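Ornithine cyclodeaminase (Methanocaldococcus jannaschii, PDB 3MGJ) probably converts ornithine to proline with release of ammonia, using NAD, the present chain being the N-terminal domain of the longer enzyme. Local coordinates at residues M1-I13 against I78-L92. Numbering follows the deposited sequence.
Sequences MFMREIELRGHII and IEEVELQPAEKDMVL
Strand 78-83 is the outermost strand on one side of this chain's four-stranded antiparallel sheet and pairs with strand 2-10; after an excursion the chain returns at M90-L92 to pair with M1-M3. E7 and V81 exchange two backbone bonds, E7 N to V81 O at 2.9 Å and V81 N to E7 O at 3.1 Å; R9 and E79 repeat the pattern. On one face the CD1 branch of L8 lies 3.6 Å from CG of E80, whose aliphatic stem suits a place beside leucine. On the other, CD1 of L83 lies 3.8 Å from CG of E5, and L83 also touches K50 of strand 47-55, an apolar branch suited to the stems of two charged side chains. R4 and E82 form a long salt bridge, NE to OE1 3.6 Å, with the oxygen well out of the guanidinium plane; the stronger partner of R4 is D62. At the returning segment, M3 N donates to M90 O. A chi1 of -160° sets CG of F2 beside the carbonyl carbon and brings CE1 within 3.8 Å of M90 CB, while V91 CG2 meets the ring edge at CD1. Cutting the ring back to an alanine here is likely to leave both without their aromatic neighbour and open a gap. Strand 47-55 bonds to the far side of strand 2-10, while helix 58-74 packs its L65 against R4, I6 and E82, and I17 of helix 17-27 touches I78.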
HETATM    1  N   MSE A   1     -11.745  20.267  14.735  1.00 55.99           N
HETATM    2  CA  MSE A   1     -10.988  19.252  14.009  1.00 49.72           C
HETATM    3  C   MSE A   1     -11.818  18.648  12.887  1.00 47.65           C
HETATM    4  O   MSE A   1     -12.886  18.098  13.121  1.00 51.30           O
HETATM    5  CB  MSE A   1     -10.526  18.149  14.948  1.00 49.23           C
HETATM    6  CG  MSE A   1      -9.335  17.380  14.417  1.00 56.63           C
HETATM    7 SE   MSE A   1      -9.072  15.593  15.221  1.00108.83          SE
HETATM    8  CE  MSE A   1     -10.106  14.499  13.963  1.00 61.22           C
ATOM      9  N   PHE A   2     -11.328  18.743  11.662  1.00 43.95           N
ATOM     10  CA  PHE A   2     -12.079  18.217  10.541  1.00 39.15           C
ATOM     11  C   PHE A   2     -11.432  16.976   9.889  1.00 39.16           C
ATOM     12  O   PHE A   2     -10.225  16.769   9.986  1.00 37.08           O
ATOM     13  CB  PHE A   2     -12.336  19.329   9.527  1.00 37.22           C
ATOM     14  CG  PHE A   2     -13.466  19.039   8.607  1.00 40.07           C
ATOM     15  CD1 PHE A   2     -14.773  19.063   9.071  1.00 41.77           C
ATOM     16  CD2 PHE A   2     -13.231  18.712   7.282  1.00 38.72           C
ATOM     17  CE1 PHE A   2     -15.832  18.776   8.215  1.00 42.78           C
ATOM     18  CE2 PHE A   2     -14.282  18.418   6.423  1.00 43.72           C
ATOM     19  CZ  PHE A   2     -15.582  18.449   6.888  1.00 41.65           C
HETATM   20  N   MSE A   3     -12.257  16.147   9.247  1.00 39.90           N
HETATM   21  CA  MSE A   3     -11.781  14.992   8.490  1.00 36.33           C
HETATM   22  C   MSE A   3     -12.492  14.828   7.174  1.00 34.28           C
HETATM   23  O   MSE A   3     -13.705  14.896   7.123  1.00 39.44           O
HETATM   24  CB  MSE A   3     -12.053  13.705   9.247  1.00 40.69           C
HETATM   25  CG  MSE A   3     -11.569  13.669  10.673  1.00 50.25           C
HETATM   26 SE   MSE A   3     -12.343  12.100  11.525  1.00 78.75          SE
HETATM   27  CE  MSE A   3     -13.106  12.986  13.102  1.00 53.23           C
ATOM     28  N   ARG A   4     -11.741  14.570   6.117  1.00 29.67           N
ATOM     29  CA  ARG A   4     -12.328  14.048   4.903  1.00 33.74           C
ATOM     30  C   ARG A   4     -11.517  12.860   4.439  1.00 31.64           C
ATOM     31  O   ARG A   4     -10.358  12.738   4.769  1.00 33.67           O
ATOM     32  CB  ARG A   4     -12.412  15.105   3.798  1.00 41.68           C
ATOM     33  CG  ARG A   4     -13.312  14.684   2.615  1.00 46.96           C
ATOM     34  CD  ARG A   4     -13.576  15.823   1.615  1.00 53.62           C
ATOM     35  NE  ARG A   4     -14.728  16.675   1.956  1.00 65.57           N
ATOM     36  CZ  ARG A   4     -14.646  17.918   2.434  1.00 60.10           C
ATOM     37  NH1 ARG A   4     -13.464  18.478   2.648  1.00 57.68           N
ATOM     38  NH2 ARG A   4     -15.752  18.605   2.696  1.00 54.92           N
ATOM     39  N   GLU A   5     -12.140  11.982   3.671  1.00 33.55           N
ATOM     40  CA  GLU A   5     -11.492  10.773   3.203  1.00 30.86           C
ATOM     41  C   GLU A   5     -11.182  10.915   1.725  1.00 32.05           C
ATOM     42  O   GLU A   5     -12.015  11.379   0.958  1.00 33.78           O
ATOM     43  CB  GLU A   5     -12.428   9.600   3.430  1.00 32.14           C
ATOM     44  CG  GLU A   5     -11.753   8.258   3.456  1.00 34.56           C
ATOM     45  CD  GLU A   5     -12.753   7.110   3.570  1.00 40.98           C
ATOM     46  OE1 GLU A   5     -13.954   7.392   3.814  1.00 39.09           O
ATOM     47  OE2 GLU A   5     -12.338   5.930   3.418  1.00 42.62           O
ATOM     48  N   ILE A   6      -9.975  10.544   1.319  1.00 31.41           N
ATOM     49  CA  ILE A   6      -9.626  10.590  -0.098  1.00 31.74           C
ATOM     50  C   ILE A   6      -9.230   9.219  -0.582  1.00 29.05           C
ATOM     51  O   ILE A   6      -9.037   8.319   0.210  1.00 29.75           O
ATOM     52  CB  ILE A   6      -8.476  11.584  -0.406  1.00 32.16           C
ATOM     53  CG1 ILE A   6      -7.150  11.047   0.112  1.00 30.39           C
ATOM     54  CG2 ILE A   6      -8.782  12.923   0.192  1.00 34.11           C
ATOM     55  CD1 ILE A   6      -5.974  11.561  -0.620  1.00 29.44           C
ATOM     56  N   GLU A   7      -9.099   9.059  -1.886  1.00 30.17           N
ATOM     57  CA  GLU A   7      -8.660   7.790  -2.433  1.00 30.87           C
ATOM     58  C   GLU A   7      -7.673   8.006  -3.554  1.00 30.49           C
ATOM     59  O   GLU A   7      -7.899   8.820  -4.420  1.00 32.28           O
ATOM     60  CB  GLU A   7      -9.861   7.021  -2.923  1.00 31.10           C
ATOM     61  CG  GLU A   7      -9.570   5.747  -3.612  1.00 33.66           C
ATOM     62  CD  GLU A   7     -10.858   5.019  -3.889  1.00 43.88           C
ATOM     63  OE1 GLU A   7     -11.445   4.516  -2.912  1.00 48.98           O
ATOM     64  OE2 GLU A   7     -11.316   4.986  -5.058  1.00 49.67           O
ATOM     65  N   LEU A   8      -6.542   7.318  -3.500  1.00 30.18           N
ATOM     66  CA  LEU A   8      -5.627   7.319  -4.631  1.00 32.13           C
ATOM     67  C   LEU A   8      -5.940   6.101  -5.440  1.00 31.29           C
ATOM     68  O   LEU A   8      -6.375   5.098  -4.905  1.00 32.15           O
ATOM     69  CB  LEU A   8      -4.165   7.267  -4.195  1.00 32.63           C
ATOM     70  CG  LEU A   8      -3.555   8.521  -3.584  1.00 31.31           C
ATOM     71  CD1 LEU A   8      -4.209   9.727  -4.195  1.00 35.91           C
ATOM     72  CD2 LEU A   8      -3.762   8.524  -2.104  1.00 29.91           C
ATOM     73  N   ARG A   9      -5.713   6.181  -6.737  1.00 34.05           N
ATOM     74  CA  ARG A   9      -6.021   5.068  -7.615  1.00 33.12           C
ATOM     75  C   ARG A   9      -4.939   4.968  -8.682  1.00 37.32           C
ATOM     76  O   ARG A   9      -4.442   5.976  -9.182  1.00 35.02           O
ATOM     77  CB  ARG A   9      -7.388   5.294  -8.238  1.00 37.12           C
ATOM     78  CG  ARG A   9      -7.988   4.126  -8.942  1.00 43.22           C
ATOM     79  CD  ARG A   9      -9.187   4.589  -9.757  1.00 51.41           C
ATOM     80  NE  ARG A   9      -9.870   3.490 -10.444  1.00 58.84           N
ATOM     81  CZ  ARG A   9      -9.527   2.994 -11.635  1.00 55.40           C
ATOM     82  NH1 ARG A   9      -8.479   3.474 -12.306  1.00 49.05           N
ATOM     83  NH2 ARG A   9     -10.239   1.999 -12.154  1.00 57.40           N
ATOM     84  N   GLY A  10      -4.543   3.741  -8.999  1.00 39.95           N
ATOM     85  CA  GLY A  10      -3.560   3.510 -10.038  1.00 37.85           C
ATOM     86  C   GLY A  10      -2.357   2.702  -9.603  1.00 39.14           C
ATOM     87  O   GLY A  10      -2.478   1.573  -9.135  1.00 35.59           O
ATOM     88  N   HIS A  11      -1.180   3.295  -9.785  1.00 44.72           N
ATOM     89  CA  HIS A  11       0.074   2.641  -9.464  1.00 44.10           C
ATOM     90  C   HIS A  11       0.691   3.127  -8.186  1.00 44.01           C
ATOM     91  O   HIS A  11       1.754   3.724  -8.183  1.00 45.96           O
ATOM     92  CB  HIS A  11       1.046   2.773 -10.619  1.00 50.91           C
ATOM     93  CG  HIS A  11       0.865   1.705 -11.642  1.00 60.59           C
ATOM     94  ND1 HIS A  11      -0.340   1.496 -12.285  1.00 60.46           N
ATOM     95  CD2 HIS A  11       1.708   0.751 -12.101  1.00 63.76           C
ATOM     96  CE1 HIS A  11      -0.222   0.476 -13.114  1.00 64.49           C
ATOM     97  NE2 HIS A  11       1.012   0.004 -13.021  1.00 70.40           N
ATOM     98  N   ILE A  12       0.012   2.834  -7.091  1.00 43.56           N
ATOM     99  CA  ILE A  12       0.442   3.273  -5.779  1.00 46.04           C
ATOM    100  C   ILE A  12       1.850   2.802  -5.437  1.00 46.05           C
ATOM    101  O   ILE A  12       2.656   3.573  -4.924  1.00 48.85           O
ATOM    102  CB  ILE A  12      -0.534   2.782  -4.694  1.00 45.38           C
ATOM    103  CG1 ILE A  12      -1.960   3.162  -5.082  1.00 39.38           C
ATOM    104  CG2 ILE A  12      -0.161   3.378  -3.345  1.00 47.56           C
ATOM    105  CD1 ILE A  12      -2.044   4.530  -5.723  1.00 38.46           C
ATOM    106  N   ILE A  13       2.132   1.536  -5.735  1.00 47.40           N
ATOM    107  CA  ILE A  13       3.413   0.907  -5.422  1.00 50.37           C
ATOM    108  C   ILE A  13       4.415   1.023  -6.569  1.00 54.03           C
ATOM    109  O   ILE A  13       4.074   0.795  -7.738  1.00 57.04           O
ATOM    110  CB  ILE A  13       3.217  -0.584  -5.090  1.00 52.77           C
ATOM    111  CG1 ILE A  13       2.141  -0.756  -4.009  1.00 49.08           C
ATOM    112  CG2 ILE A  13       4.534  -1.218  -4.665  1.00 54.61           C
ATOM    113  CD1 ILE A  13       1.036  -1.708  -4.399  1.00 45.62           C
ATOM    114  N   ILE A  78      -1.515   8.098 -11.688  1.00 43.60           N
ATOM    115  CA  ILE A  78      -2.510   8.048 -10.635  1.00 44.49           C
ATOM    116  C   ILE A  78      -3.549   9.160 -10.695  1.00 44.44           C
ATOM    117  O   ILE A  78      -3.269  10.277 -11.116  1.00 48.05           O
ATOM    118  CB  ILE A  78      -1.852   8.070  -9.229  1.00 46.21           C
ATOM    119  CG1 ILE A  78      -1.271   9.449  -8.956  1.00 43.66           C
ATOM    120  CG2 ILE A  78      -0.781   6.964  -9.080  1.00 45.12           C
ATOM    121  CD1 ILE A  78      -1.947  10.143  -7.832  1.00 43.92           C
ATOM    122  N   GLU A  79      -4.761   8.831 -10.273  1.00 41.09           N
ATOM    123  CA  GLU A  79      -5.772   9.826 -10.016  1.00 41.37           C
ATOM    124  C   GLU A  79      -6.175   9.830  -8.547  1.00 39.81           C
ATOM    125  O   GLU A  79      -6.238   8.796  -7.902  1.00 38.76           O
ATOM    126  CB  GLU A  79      -6.990   9.634 -10.921  1.00 47.63           C
ATOM    127  CG  GLU A  79      -7.393   8.198 -11.185  1.00 50.90           C
ATOM    128  CD  GLU A  79      -7.803   7.970 -12.638  1.00 60.65           C
ATOM    129  OE1 GLU A  79      -7.163   8.565 -13.539  1.00 61.24           O
ATOM    130  OE2 GLU A  79      -8.762   7.196 -12.877  1.00 61.31           O
ATOM    131  N   GLU A  80      -6.423  11.028  -8.037  1.00 42.30           N
ATOM    132  CA  GLU A  80      -6.863  11.266  -6.677  1.00 37.50           C
ATOM    133  C   GLU A  80      -8.344  11.715  -6.709  1.00 37.79           C
ATOM    134  O   GLU A  80      -8.763  12.394  -7.636  1.00 40.84           O
ATOM    135  CB  GLU A  80      -5.934  12.337  -6.074  1.00 40.02           C
ATOM    136  CG  GLU A  80      -6.135  12.688  -4.594  1.00 40.89           C
ATOM    137  CD  GLU A  80      -7.192  13.758  -4.381  1.00 43.97           C
ATOM    138  OE1 GLU A  80      -7.788  14.210  -5.379  1.00 49.23           O
ATOM    139  OE2 GLU A  80      -7.437  14.147  -3.220  1.00 47.08           O
ATOM    140  N   VAL A  81      -9.146  11.302  -5.728  1.00 37.33           N
ATOM    141  CA  VAL A  81     -10.532  11.770  -5.608  1.00 35.88           C
ATOM    142  C   VAL A  81     -10.931  11.853  -4.158  1.00 34.68           C
ATOM    143  O   VAL A  81     -10.329  11.216  -3.318  1.00 34.48           O
ATOM    144  CB  VAL A  81     -11.580  10.847  -6.285  1.00 32.86           C
ATOM    145  CG1 VAL A  81     -11.241  10.601  -7.733  1.00 34.33           C
ATOM    146  CG2 VAL A  81     -11.731   9.554  -5.510  1.00 35.15           C
ATOM    147  N   GLU A  82     -11.968  12.634  -3.875  1.00 36.90           N
ATOM    148  CA  GLU A  82     -12.497  12.730  -2.532  1.00 33.92           C
ATOM    149  C   GLU A  82     -13.652  11.773  -2.358  1.00 35.36           C
ATOM    150  O   GLU A  82     -14.330  11.417  -3.313  1.00 34.52           O
ATOM    151  CB  GLU A  82     -12.938  14.151  -2.224  1.00 36.99           C
ATOM    152  CG  GLU A  82     -11.780  15.128  -2.144  1.00 48.02           C
ATOM    153  CD  GLU A  82     -12.231  16.577  -2.002  1.00 56.78           C
ATOM    154  OE1 GLU A  82     -13.284  16.826  -1.360  1.00 59.27           O
ATOM    155  OE2 GLU A  82     -11.521  17.464  -2.532  1.00 56.54           O
ATOM    156  N   LEU A  83     -13.853  11.347  -1.119  1.00 36.62           N
ATOM    157  CA  LEU A  83     -14.979  10.504  -0.769  1.00 36.79           C
ATOM    158  C   LEU A  83     -15.917  11.255   0.174  1.00 38.80           C
ATOM    159  O   LEU A  83     -15.476  11.827   1.182  1.00 38.58           O
ATOM    160  CB  LEU A  83     -14.504   9.215  -0.095  1.00 34.08           C
ATOM    161  CG  LEU A  83     -13.495   8.299  -0.798  1.00 36.36           C
ATOM    162  CD1 LEU A  83     -13.211   7.113   0.097  1.00 34.69           C
ATOM    163  CD2 LEU A  83     -13.958   7.826  -2.170  1.00 36.73           C
ATOM    164  N   GLN A  84     -17.208  11.253  -0.164  1.00 37.87           N
ATOM    165  CA  GLN A  84     -18.242  11.738   0.740  1.00 39.71           C
ATOM    166  C   GLN A  84     -18.537  10.724   1.841  1.00 36.12           C
ATOM    167  O   GLN A  84     -18.823   9.568   1.566  1.00 37.86           O
ATOM    168  CB  GLN A  84     -19.536  12.070  -0.006  1.00 37.98           C
ATOM    169  CG  GLN A  84     -20.454  12.959   0.810  1.00 39.39           C
ATOM    170  CD  GLN A  84     -21.871  12.953   0.307  1.00 51.02           C
ATOM    171  OE1 GLN A  84     -22.564  11.934   0.382  1.00 53.62           O
ATOM    172  NE2 GLN A  84     -22.322  14.099  -0.213  1.00 53.54           N
ATOM    173  N   PRO A  85     -18.500  11.174   3.098  1.00 37.24           N
ATOM    174  CA  PRO A  85     -18.794  10.279   4.217  1.00 37.07           C
ATOM    175  C   PRO A  85     -20.282   9.971   4.284  1.00 37.16           C
ATOM    176  O   PRO A  85     -21.109  10.819   3.950  1.00 41.41           O
ATOM    177  CB  PRO A  85     -18.415  11.119   5.446  1.00 37.48           C
ATOM    178  CG  PRO A  85     -17.914  12.429   4.917  1.00 39.03           C
ATOM    179  CD  PRO A  85     -18.397  12.573   3.534  1.00 35.45           C
ATOM    180  N   ALA A  86     -20.629   8.782   4.741  1.00 35.52           N
ATOM    181  CA  ALA A  86     -22.021   8.493   5.008  1.00 36.57           C
ATOM    182  C   ALA A  86     -22.481   9.272   6.225  1.00 39.73           C
ATOM    183  O   ALA A  86     -23.557   9.031   6.742  1.00 45.12           O
ATOM    184  CB  ALA A  86     -22.229   7.015   5.218  1.00 36.25           C
ATOM    185  N   GLU A  87     -21.668  10.202   6.701  1.00 36.84           N
ATOM    186  CA  GLU A  87     -22.068  10.964   7.866  1.00 38.01           C
ATOM    187  C   GLU A  87     -21.858  12.434   7.656  1.00 39.52           C
ATOM    188  O   GLU A  87     -20.870  12.867   7.101  1.00 40.40           O
ATOM    189  CB  GLU A  87     -21.358  10.506   9.129  1.00 36.69           C
ATOM    190  CG  GLU A  87     -21.865  11.212  10.358  1.00 40.17           C
ATOM    191  CD  GLU A  87     -21.268  10.671  11.639  1.00 41.87           C
ATOM    192  OE1 GLU A  87     -20.851   9.493  11.655  1.00 39.12           O
ATOM    193  OE2 GLU A  87     -21.214  11.426  12.636  1.00 41.85           O
ATOM    194  N   LYS A  88     -22.823  13.203   8.117  1.00 42.97           N
ATOM    195  CA  LYS A  88     -22.861  14.613   7.815  1.00 49.32           C
ATOM    196  C   LYS A  88     -21.757  15.338   8.561  1.00 46.66           C
ATOM    197  O   LYS A  88     -20.919  16.009   7.958  1.00 47.44           O
ATOM    198  CB  LYS A  88     -24.233  15.179   8.187  1.00 55.73           C
ATOM    199  N   ASP A  89     -21.766  15.176   9.881  1.00 45.63           N
ATOM    200  CA  ASP A  89     -20.810  15.821  10.766  1.00 42.71           C
ATOM    201  C   ASP A  89     -19.459  15.116  10.738  1.00 43.45           C
ATOM    202  O   ASP A  89     -19.336  13.995  11.219  1.00 44.33           O
ATOM    203  CB  ASP A  89     -21.380  15.823  12.189  1.00 47.41           C
ATOM    204  CG  ASP A  89     -20.483  16.539  13.189  1.00 51.76           C
ATOM    205  OD1 ASP A  89     -21.028  17.132  14.144  1.00 52.23           O
ATOM    206  OD2 ASP A  89     -19.238  16.498  13.036  1.00 52.50           O
HETATM  207  N   MSE A  90     -18.445  15.777  10.184  1.00 42.80           N
HETATM  208  CA  MSE A  90     -17.105  15.205  10.128  1.00 38.18           C
HETATM  209  C   MSE A  90     -16.126  15.953  10.990  1.00 39.18           C
HETATM  210  O   MSE A  90     -14.919  15.882  10.778  1.00 39.19           O
HETATM  211  CB  MSE A  90     -16.598  15.116   8.695  1.00 38.06           C
HETATM  212  CG  MSE A  90     -17.235  13.978   7.934  1.00 41.00           C
HETATM  213 SE   MSE A  90     -16.951  12.215   8.770  1.00 53.54          SE
HETATM  214  CE  MSE A  90     -15.150  11.923   8.056  1.00 43.74           C
ATOM    215  N   VAL A  91     -16.662  16.646  11.986  1.00 45.62           N
ATOM    216  CA  VAL A  91     -15.863  17.402  12.943  1.00 45.11           C
ATOM    217  C   VAL A  91     -15.699  16.683  14.284  1.00 48.14           C
ATOM    218  O   VAL A  91     -16.600  15.996  14.751  1.00 50.28           O
ATOM    219  CB  VAL A  91     -16.457  18.808  13.142  1.00 43.19           C
ATOM    220  CG1 VAL A  91     -16.289  19.274  14.574  1.00 47.05           C
ATOM    221  CG2 VAL A  91     -15.790  19.756  12.194  1.00 45.47           C
ATOM    222  N   LEU A  92     -14.525  16.829  14.880  1.00 52.46           N
ATOM    223  CA  LEU A  92     -14.262  16.341  16.224  1.00 55.76           C
ATOM    224  C   LEU A  92     -13.785  17.500  17.102  1.00 59.45           C
ATOM    225  O   LEU A  92     -13.056  18.370  16.635  1.00 58.42           O
ATOM    226  CB  LEU A  92     -13.177  15.282  16.167  1.00 58.67           C
ATOM    227  CG  LEU A  92     -13.602  13.885  16.582  1.00 61.55           C
ATOM    228  CD1 LEU A  92     -12.407  13.159  17.171  1.00 60.86           C
ATOM    229  CD2 LEU A  92     -14.731  13.980  17.591  1.00 62.25           C
TER